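Long-range contacts in acetyl-CoA acetyltransferase (PDB 6BN2), which probably joins two molecules of acetyl-CoA into acetoacetyl-CoA as a thiolase-family acetyltransferase: residues L37-L46 with N258-L266; E55-L65 with D114-E124. All coordinates share one frame; numbering follows the deposited sequence.

Contact 1 of 2, residues L37-L46 with N258-L266; sequences LGAVAIKGAL and NDGASALVL
A263 is buried against the turn of helix formed by A41, I42 and A45. CB of A263 lies 3.6 Å from A41 O and 4.0 Å from CG1 of I42, so a single methyl group meets both helix backbone and side chain. A261 repeats the arrangement two residues earlier, on the same face of the strand: its CB presses on the carbonyl of L37, 3.4 Å from L37 O, and also lies 3.6 Å from G38 N. Such small residues suit a helix whose axis passes only 6.6 Å from that of the strand, the two running in roughly the same direction, 31° apart. Here helix 34-48 packs on one face of the mixed sheet in the N-terminal thiolase region, against strand 258-268, while the strand's other face, bearing S262 and L264, turns to helix 358-375; S262 OG is hydrogen-bonded there to S360. L37 closes one end. With CG lying beside its own backbone N (chi1 -62°), the leucine carries CD1 along the strand to G260 N, 3.7 Å away. At the other end V265 supplies a larger side chain, and its CG2 touches A45 CB at 4.0 Å and, slightly farther off, CD2 of L46 at 4.2 Å.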
loop_
_atom_site.group_PDB
_atom_site.type_symbol
_atom_site.label_atom_id
_atom_site.label_comp_id
_atom_site.label_asym_id
_atom_site.label_seq_id
_atom_site.Cartn_x
_atom_site.Cartn_y
_atom_site.Cartn_z
ATOM N N LEU A 37 -14.505 -9.749 -0.851
ATOM C CA LEU A 37 -13.751 -10.950 -0.504
ATOM C C LEU A 37 -12.875 -10.692 0.716
ATOM O O LEU A 37 -12.795 -11.534 1.619
ATOM C CB LEU A 37 -12.904 -11.421 -1.693
ATOM C CG LEU A 37 -13.709 -11.823 -2.930
ATOM C CD1 LEU A 37 -12.765 -12.105 -4.106
ATOM C CD2 LEU A 37 -14.567 -13.055 -2.643
ATOM N N GLY A 38 -12.249 -9.509 0.783
ATOM C CA GLY A 38 -11.491 -9.164 1.978
ATOM C C GLY A 38 -12.371 -9.125 3.215
ATOM O O GLY A 38 -11.973 -9.595 4.284
ATOM N N ALA A 39 -13.578 -8.561 3.083
ATOM C CA ALA A 39 -14.521 -8.540 4.202
ATOM C C ALA A 39 -14.855 -9.947 4.688
ATOM O O ALA A 39 -14.926 -10.186 5.899
ATOM C CB ALA A 39 -15.801 -7.810 3.797
ATOM N N VAL A 40 -15.079 -10.882 3.758
ATOM C CA VAL A 40 -15.399 -12.256 4.145
ATOM C C VAL A 40 -14.242 -12.872 4.920
ATOM O O VAL A 40 -14.443 -13.552 5.942
ATOM C CB VAL A 40 -15.749 -13.095 2.899
ATOM C CG1 VAL A 40 -15.869 -14.578 3.280
ATOM C CG2 VAL A 40 -17.064 -12.599 2.264
ATOM N N ALA A 41 -13.008 -12.649 4.443
ATOM C CA ALA A 41 -11.860 -13.247 5.114
ATOM C C ALA A 41 -11.651 -12.627 6.488
ATOM O O ALA A 41 -11.405 -13.340 7.469
ATOM C CB ALA A 41 -10.599 -13.102 4.248
ATOM N N ILE A 42 -11.752 -11.296 6.586
ATOM C CA ILE A 42 -11.538 -10.652 7.879
ATOM C C ILE A 42 -12.608 -11.086 8.869
ATOM O O ILE A 42 -12.310 -11.419 10.020
ATOM C CB ILE A 42 -11.509 -9.121 7.725
ATOM C CG1 ILE A 42 -10.299 -8.680 6.909
ATOM C CG2 ILE A 42 -11.473 -8.468 9.110
ATOM C CD1 ILE A 42 -10.378 -7.181 6.496
ATOM N N LYS A 43 -13.878 -11.081 8.444
ATOM C CA LYS A 43 -14.931 -11.511 9.354
ATOM C C LYS A 43 -14.720 -12.961 9.763
ATOM O O LYS A 43 -14.905 -13.318 10.927
ATOM C CB LYS A 43 -16.305 -11.339 8.710
ATOM C CG LYS A 43 -17.441 -11.787 9.631
ATOM C CD LYS A 43 -18.779 -11.253 9.167
ATOM C CE LYS A 43 -19.857 -11.536 10.217
ATOM N NZ LYS A 43 -20.026 -12.996 10.404
ATOM N N GLY A 44 -14.269 -13.794 8.823
ATOM C CA GLY A 44 -13.995 -15.185 9.156
ATOM C C GLY A 44 -12.915 -15.329 10.205
ATOM O O GLY A 44 -13.025 -16.161 11.113
ATOM N N ALA A 45 -11.868 -14.503 10.111
ATOM C CA ALA A 45 -10.782 -14.570 11.083
ATOM C C ALA A 45 -11.260 -14.141 12.466
ATOM O O ALA A 45 -10.886 -14.757 13.472
ATOM C CB ALA A 45 -9.609 -13.704 10.621
ATOM N N LEU A 46 -12.100 -13.104 12.534
ATOM C CA LEU A 46 -12.660 -12.705 13.826
ATOM C C LEU A 46 -13.580 -13.781 14.386
ATOM O O LEU A 46 -13.545 -14.084 15.588
ATOM C CB LEU A 46 -13.434 -11.396 13.690
ATOM C CG LEU A 46 -12.625 -10.192 13.211
ATOM C CD1 LEU A 46 -13.564 -8.993 13.001
ATOM C CD2 LEU A 46 -11.533 -9.877 14.204
ATOM N N ASN A 258 -6.723 -15.348 -10.656
ATOM C CA ASN A 258 -7.725 -15.829 -9.708
ATOM C C ASN A 258 -8.236 -14.714 -8.807
ATOM O O ASN A 258 -7.663 -13.627 -8.728
ATOM C CB ASN A 258 -7.166 -16.959 -8.847
ATOM C CG ASN A 258 -6.816 -18.176 -9.670
ATOM O OD1 ASN A 258 -5.692 -18.299 -10.155
ATOM N ND2 ASN A 258 -7.797 -19.078 -9.850
ATOM N N ASP A 259 -9.348 -15.009 -8.136
ATOM C CA ASP A 259 -10.014 -14.109 -7.203
ATOM C C ASP A 259 -10.024 -14.756 -5.819
ATOM O O ASP A 259 -10.345 -15.940 -5.694
ATOM C CB ASP A 259 -11.467 -13.835 -7.652
ATOM C CG ASP A 259 -11.572 -13.368 -9.109
ATOM O OD1 ASP A 259 -10.639 -12.692 -9.600
ATOM O OD2 ASP A 259 -12.590 -13.677 -9.777
ATOM N N GLY A 260 -9.700 -13.994 -4.778
ATOM C CA GLY A 260 -9.718 -14.565 -3.433
ATOM C C GLY A 260 -9.141 -13.597 -2.421
ATOM O O GLY A 260 -8.576 -12.559 -2.768
ATOM N N ALA A 261 -9.295 -13.948 -1.140
ATOM C CA ALA A 261 -8.731 -13.115 -0.078
ATOM C C ALA A 261 -8.347 -13.993 1.105
ATOM O O ALA A 261 -8.714 -15.170 1.180
ATOM C CB ALA A 261 -9.717 -12.021 0.367
ATOM N N SER A 262 -7.600 -13.396 2.039
ATOM C CA SER A 262 -7.119 -14.124 3.211
ATOM C C SER A 262 -6.878 -13.119 4.334
ATOM O O SER A 262 -6.687 -11.917 4.093
ATOM C CB SER A 262 -5.837 -14.905 2.895
ATOM O OG SER A 262 -4.908 -14.067 2.207
ATOM N N ALA A 263 -6.910 -13.608 5.571
ATOM C CA ALA A 263 -6.760 -12.681 6.684
ATOM C C ALA A 263 -6.286 -13.416 7.924
ATOM O O ALA A 263 -6.705 -14.552 8.186
ATOM C CB ALA A 263 -8.081 -11.960 6.981
ATOM N N LEU A 264 -5.440 -12.732 8.688
ATOM C CA LEU A 264 -4.895 -13.242 9.936
ATOM C C LEU A 264 -5.091 -12.203 11.025
ATOM O O LEU A 264 -5.095 -10.995 10.771
ATOM C CB LEU A 264 -3.399 -13.579 9.813
ATOM C CG LEU A 264 -2.961 -14.641 8.790
ATOM C CD1 LEU A 264 -2.964 -14.124 7.356
ATOM C CD2 LEU A 264 -1.543 -15.105 9.164
ATOM N N VAL A 265 -5.254 -12.670 12.250
ATOM C CA VAL A 265 -5.249 -11.780 13.404
ATOM C C VAL A 265 -3.966 -12.034 14.178
ATOM O O VAL A 265 -3.669 -13.182 14.528
ATOM C CB VAL A 265 -6.476 -11.984 14.306
ATOM C CG1 VAL A 265 -6.346 -11.066 15.524
ATOM C CG2 VAL A 265 -7.792 -11.680 13.545
ATOM N N LEU A 266 -3.203 -10.965 14.415
ATOM C CA LEU A 266 -1.961 -10.982 15.176
ATOM C C LEU A 266 -2.175 -10.337 16.539
ATOM O O LEU A 266 -2.905 -9.346 16.652
ATOM C CB LEU A 266 -0.873 -10.211 14.428
ATOM C CG LEU A 266 0.115 -10.946 13.527
ATOM C CD1 LEU A 266 -0.558 -11.936 12.640
ATOM C CD2 LEU A 266 0.903 -9.921 12.716
#

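Contact 2 of 2, residues E55-L65 with D114-E124; sequences EIQDVYMGNVL and DVEAIVAGGME
Strands 59-62 and 117-124 run parallel, paired V59 with V119 through G62 with G122, and bonds such as Y60 N to V119 O (2.9 Å) and G62 N to G121 O (2.7 Å) alternate with bonds donated by strand 117-124. V59 and V119 stand side by side on one face, where CG2 of V119 also meets CG2 of I56 at 3.8 Å. On the face bearing Y60, CD1 of I118 lies over the ring in a CH-pi contact, 4.1 Å from its centroid. M61 bends at chi2 and chi3 (-64° and -84°), folding its SD over the backbone of G121, where a glycine presents no side chain to obstruct it, and CE reaches the backbone of G122, 3.6 Å from G122 N. Q57 closes one end: its extended chain brings OE1 to E116 N at 2.7 Å, tilted from the amide plane, and its own N bonds to A117 O. At the other end the carboxylate of E124 grips two successive amides, OE1 taking V64 N (2.8 Å) through its syn lone pair and OE2 taking L65 N (2.9 Å). With both oxygens bonded to N-H donors, the buried carboxylate is probably stabilised as an anion and restrains the loop after the strand, which lies close to the predicted catalytic H356.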
loop_
_atom_site.group_PDB
_atom_site.type_symbol
_atom_site.label_atom_id
_atom_site.label_comp_id
_atom_site.label_asym_id
_atom_site.label_seq_id
_atom_site.Cartn_x
_atom_site.Cartn_y
_atom_site.Cartn_z
ATOM N N GLU A 55 -11.542 -4.832 19.421
ATOM C CA GLU A 55 -10.177 -5.069 19.873
ATOM C C GLU A 55 -9.148 -4.815 18.774
ATOM O O GLU A 55 -7.960 -4.634 19.086
ATOM C CB GLU A 55 -10.028 -6.504 20.367
ATOM C CG GLU A 55 -10.818 -6.828 21.645
ATOM C CD GLU A 55 -10.150 -6.326 22.917
ATOM O OE1 GLU A 55 -9.039 -5.760 22.835
ATOM O OE2 GLU A 55 -10.730 -6.521 24.010
ATOM N N ILE A 56 -9.570 -4.813 17.507
ATOM C CA ILE A 56 -8.642 -4.666 16.379
ATOM C C ILE A 56 -8.220 -3.206 16.252
ATOM O O ILE A 56 -9.068 -2.316 16.133
ATOM C CB ILE A 56 -9.286 -5.166 15.077
ATOM C CG1 ILE A 56 -9.576 -6.665 15.166
ATOM C CG2 ILE A 56 -8.376 -4.863 13.877
ATOM C CD1 ILE A 56 -8.347 -7.507 15.562
ATOM N N GLN A 57 -6.905 -2.951 16.251
ATOM C CA GLN A 57 -6.419 -1.566 16.269
ATOM C C GLN A 57 -5.951 -1.057 14.914
ATOM O O GLN A 57 -5.708 0.155 14.770
ATOM C CB GLN A 57 -5.282 -1.423 17.281
ATOM C CG GLN A 57 -5.785 -1.574 18.715
ATOM C CD GLN A 57 -4.639 -1.640 19.703
ATOM O OE1 GLN A 57 -4.162 -2.723 20.047
ATOM N NE2 GLN A 57 -4.170 -0.473 20.147
ATOM N N ASP A 58 -5.820 -1.937 13.926
ATOM C CA ASP A 58 -5.388 -1.556 12.586
ATOM C C ASP A 58 -5.685 -2.744 11.685
ATOM O O ASP A 58 -5.878 -3.871 12.155
ATOM C CB ASP A 58 -3.891 -1.190 12.545
ATOM C CG ASP A 58 -3.568 -0.091 11.522
ATOM O OD1 ASP A 58 -4.297 0.051 10.514
ATOM O OD2 ASP A 58 -2.548 0.609 11.726
ATOM N N VAL A 59 -5.738 -2.469 10.391
ATOM C CA VAL A 59 -5.997 -3.474 9.362
ATOM C C VAL A 59 -5.055 -3.158 8.215
ATOM O O VAL A 59 -5.128 -2.057 7.653
ATOM C CB VAL A 59 -7.446 -3.429 8.852
ATOM C CG1 VAL A 59 -7.645 -4.449 7.705
ATOM C CG2 VAL A 59 -8.470 -3.689 9.982
ATOM N N TYR A 60 -4.203 -4.116 7.843
ATOM C CA TYR A 60 -3.336 -3.989 6.669
ATOM C C TYR A 60 -3.753 -5.050 5.667
ATOM O O TYR A 60 -3.717 -6.241 5.989
ATOM C CB TYR A 60 -1.861 -4.208 7.000
ATOM C CG TYR A 60 -1.208 -3.205 7.931
ATOM C CD1 TYR A 60 0.034 -3.487 8.486
ATOM C CD2 TYR A 60 -1.826 -1.997 8.265
ATOM C CE1 TYR A 60 0.660 -2.604 9.335
ATOM C CE2 TYR A 60 -1.204 -1.103 9.130
ATOM C CZ TYR A 60 0.038 -1.406 9.656
ATOM O OH TYR A 60 0.693 -0.514 10.500
ATOM N N MET A 61 -4.143 -4.637 4.461
ATOM C CA MET A 61 -4.535 -5.603 3.435
ATOM C C MET A 61 -3.700 -5.418 2.178
ATOM O O MET A 61 -3.683 -4.326 1.593
ATOM C CB MET A 61 -6.025 -5.481 3.090
ATOM C CG MET A 61 -6.942 -5.903 4.240
ATOM S SD MET A 61 -6.797 -7.670 4.705
ATOM C CE MET A 61 -7.919 -8.406 3.489
ATOM N N GLY A 62 -3.055 -6.500 1.743
ATOM C CA GLY A 62 -2.408 -6.496 0.435
ATOM C C GLY A 62 -3.440 -6.434 -0.682
ATOM O O GLY A 62 -4.518 -7.015 -0.591
ATOM N N ASN A 63 -3.097 -5.703 -1.746
ATOM C CA ASN A 63 -4.034 -5.498 -2.851
ATOM C C ASN A 63 -3.243 -4.890 -4.004
ATOM O O ASN A 63 -2.806 -3.749 -3.894
ATOM C CB ASN A 63 -5.158 -4.586 -2.353
ATOM C CG ASN A 63 -6.325 -4.443 -3.322
ATOM O OD1 ASN A 63 -6.518 -5.203 -4.292
ATOM N ND2 ASN A 63 -7.129 -3.462 -3.041
ATOM N N VAL A 64 -2.991 -5.656 -5.070
ATOM C CA VAL A 64 -2.049 -5.201 -6.090
ATOM C C VAL A 64 -2.739 -4.312 -7.115
ATOM O O VAL A 64 -2.135 -3.356 -7.634
ATOM C CB VAL A 64 -1.391 -6.405 -6.773
ATOM C CG1 VAL A 64 -0.449 -5.927 -7.886
ATOM C CG2 VAL A 64 -0.628 -7.215 -5.727
ATOM N N LEU A 65 -3.998 -4.615 -7.435
ATOM C CA LEU A 65 -4.692 -4.015 -8.577
ATOM C C LEU A 65 -5.918 -3.290 -8.034
ATOM O O LEU A 65 -7.026 -3.833 -7.978
ATOM C CB LEU A 65 -5.046 -5.117 -9.626
ATOM C CG LEU A 65 -3.771 -5.806 -10.124
ATOM C CD1 LEU A 65 -4.093 -7.092 -10.862
ATOM C CD2 LEU A 65 -2.933 -4.868 -11.015
ATOM N N ASP A 114 3.092 -0.386 19.310
ATOM C CA ASP A 114 2.020 0.535 18.957
ATOM C C ASP A 114 0.642 -0.098 18.973
ATOM O O ASP A 114 -0.347 0.613 19.201
ATOM C CB ASP A 114 2.271 1.131 17.575
ATOM C CG ASP A 114 3.463 2.036 17.567
ATOM O OD1 ASP A 114 3.509 2.928 18.436
ATOM O OD2 ASP A 114 4.347 1.840 16.706
ATOM N N VAL A 115 0.541 -1.405 18.726
ATOM C CA VAL A 115 -0.752 -2.085 18.761
ATOM C C VAL A 115 -0.599 -3.415 19.482
ATOM O O VAL A 115 0.480 -4.020 19.492
ATOM C CB VAL A 115 -1.336 -2.334 17.353
ATOM C CG1 VAL A 115 -1.559 -0.993 16.601
ATOM C CG2 VAL A 115 -0.425 -3.271 16.573
ATOM N N GLU A 116 -1.705 -3.872 20.077
ATOM C CA GLU A 116 -1.778 -5.179 20.722
ATOM C C GLU A 116 -2.548 -6.202 19.901
ATOM O O GLU A 116 -2.388 -7.403 20.134
ATOM C CB GLU A 116 -2.446 -5.057 22.097
ATOM C CG GLU A 116 -1.745 -4.075 23.032
ATOM C CD GLU A 116 -0.417 -4.598 23.528
ATOM O OE1 GLU A 116 -0.380 -5.697 24.158
ATOM O OE2 GLU A 116 0.592 -3.903 23.302
ATOM N N ALA A 117 -3.374 -5.758 18.952
ATOM C CA ALA A 117 -4.137 -6.673 18.113
ATOM C C ALA A 117 -4.332 -5.999 16.771
ATOM O O ALA A 117 -4.702 -4.821 16.729
ATOM C CB ALA A 117 -5.502 -7.024 18.728
ATOM N N ILE A 118 -4.088 -6.745 15.693
ATOM C CA ILE A 118 -4.064 -6.162 14.357
ATOM C C ILE A 118 -4.447 -7.241 13.350
ATOM O O ILE A 118 -4.122 -8.422 13.534
ATOM C CB ILE A 118 -2.677 -5.534 14.072
ATOM C CG1 ILE A 118 -2.630 -4.892 12.675
ATOM C CG2 ILE A 118 -1.542 -6.540 14.255
ATOM C CD1 ILE A 118 -1.423 -3.921 12.514
ATOM N N VAL A 119 -5.180 -6.842 12.303
ATOM C CA VAL A 119 -5.553 -7.737 11.204
ATOM C C VAL A 119 -4.596 -7.497 10.050
ATOM O O VAL A 119 -4.313 -6.340 9.702
ATOM C CB VAL A 119 -7.002 -7.492 10.749
ATOM C CG1 VAL A 119 -7.266 -8.150 9.383
ATOM C CG2 VAL A 119 -8.012 -7.980 11.805
ATOM N N ALA A 120 -4.100 -8.581 9.445
ATOM C CA ALA A 120 -3.279 -8.458 8.243
ATOM C C ALA A 120 -3.684 -9.541 7.256
ATOM O O ALA A 120 -3.940 -10.685 7.647
ATOM C CB ALA A 120 -1.770 -8.568 8.559
ATOM N N GLY A 121 -3.698 -9.192 5.975
ATOM C CA GLY A 121 -4.084 -10.168 4.968
ATOM C C GLY A 121 -3.968 -9.580 3.581
ATOM O O GLY A 121 -3.127 -8.709 3.338
ATOM N N GLY A 122 -4.803 -10.054 2.665
ATOM C CA GLY A 122 -4.728 -9.590 1.292
ATOM C C GLY A 122 -5.966 -10.003 0.534
ATOM O O GLY A 122 -6.734 -10.877 0.972
ATOM N N MET A 123 -6.154 -9.359 -0.614
ATOM C CA MET A 123 -7.378 -9.542 -1.376
ATOM C C MET A 123 -7.108 -9.178 -2.829
ATOM O O MET A 123 -6.324 -8.269 -3.115
ATOM C CB MET A 123 -8.510 -8.664 -0.800
ATOM C CG MET A 123 -8.197 -7.153 -0.843
ATOM S SD MET A 123 -9.301 -6.224 0.248
ATOM C CE MET A 123 -8.572 -4.558 0.132
ATOM N N GLU A 124 -7.799 -9.862 -3.739
ATOM C CA GLU A 124 -7.659 -9.530 -5.149
ATOM C C GLU A 124 -8.860 -10.086 -5.890
ATOM O O GLU A 124 -9.270 -11.226 -5.658
ATOM C CB GLU A 124 -6.369 -10.108 -5.752
ATOM C CG GLU A 124 -5.842 -9.265 -6.923
ATOM C CD GLU A 124 -5.114 -8.010 -6.432
ATOM O OE1 GLU A 124 -4.068 -8.152 -5.751
ATOM O OE2 GLU A 124 -5.605 -6.896 -6.700
HETATM O O HOH W 1 -2.036 -0.313 22.103
#

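How the contacts relate
Both contacts are buried and belong to the same mixed sheet, in which strands 117-125 and 258-268 are antiparallel neighbours; L264 N and L266 N probably bond to A120 O and I118 O. Contact 1 is packing of a helix on the sheet, made by apolar groups, the alanines foremost, with larger side chains toward the ends and no hydrogen bond across it, whereas contact 2 lies within the sheet and relies on backbone bonds supplemented by a glutamine and a glutamate. They meet where A261 packs on M123, and I42 of the helix reaches V119. Contact 2, nested in the chain loop closed by contact 1, also borders the second subunit, whose K101 forms a salt bridge with D58.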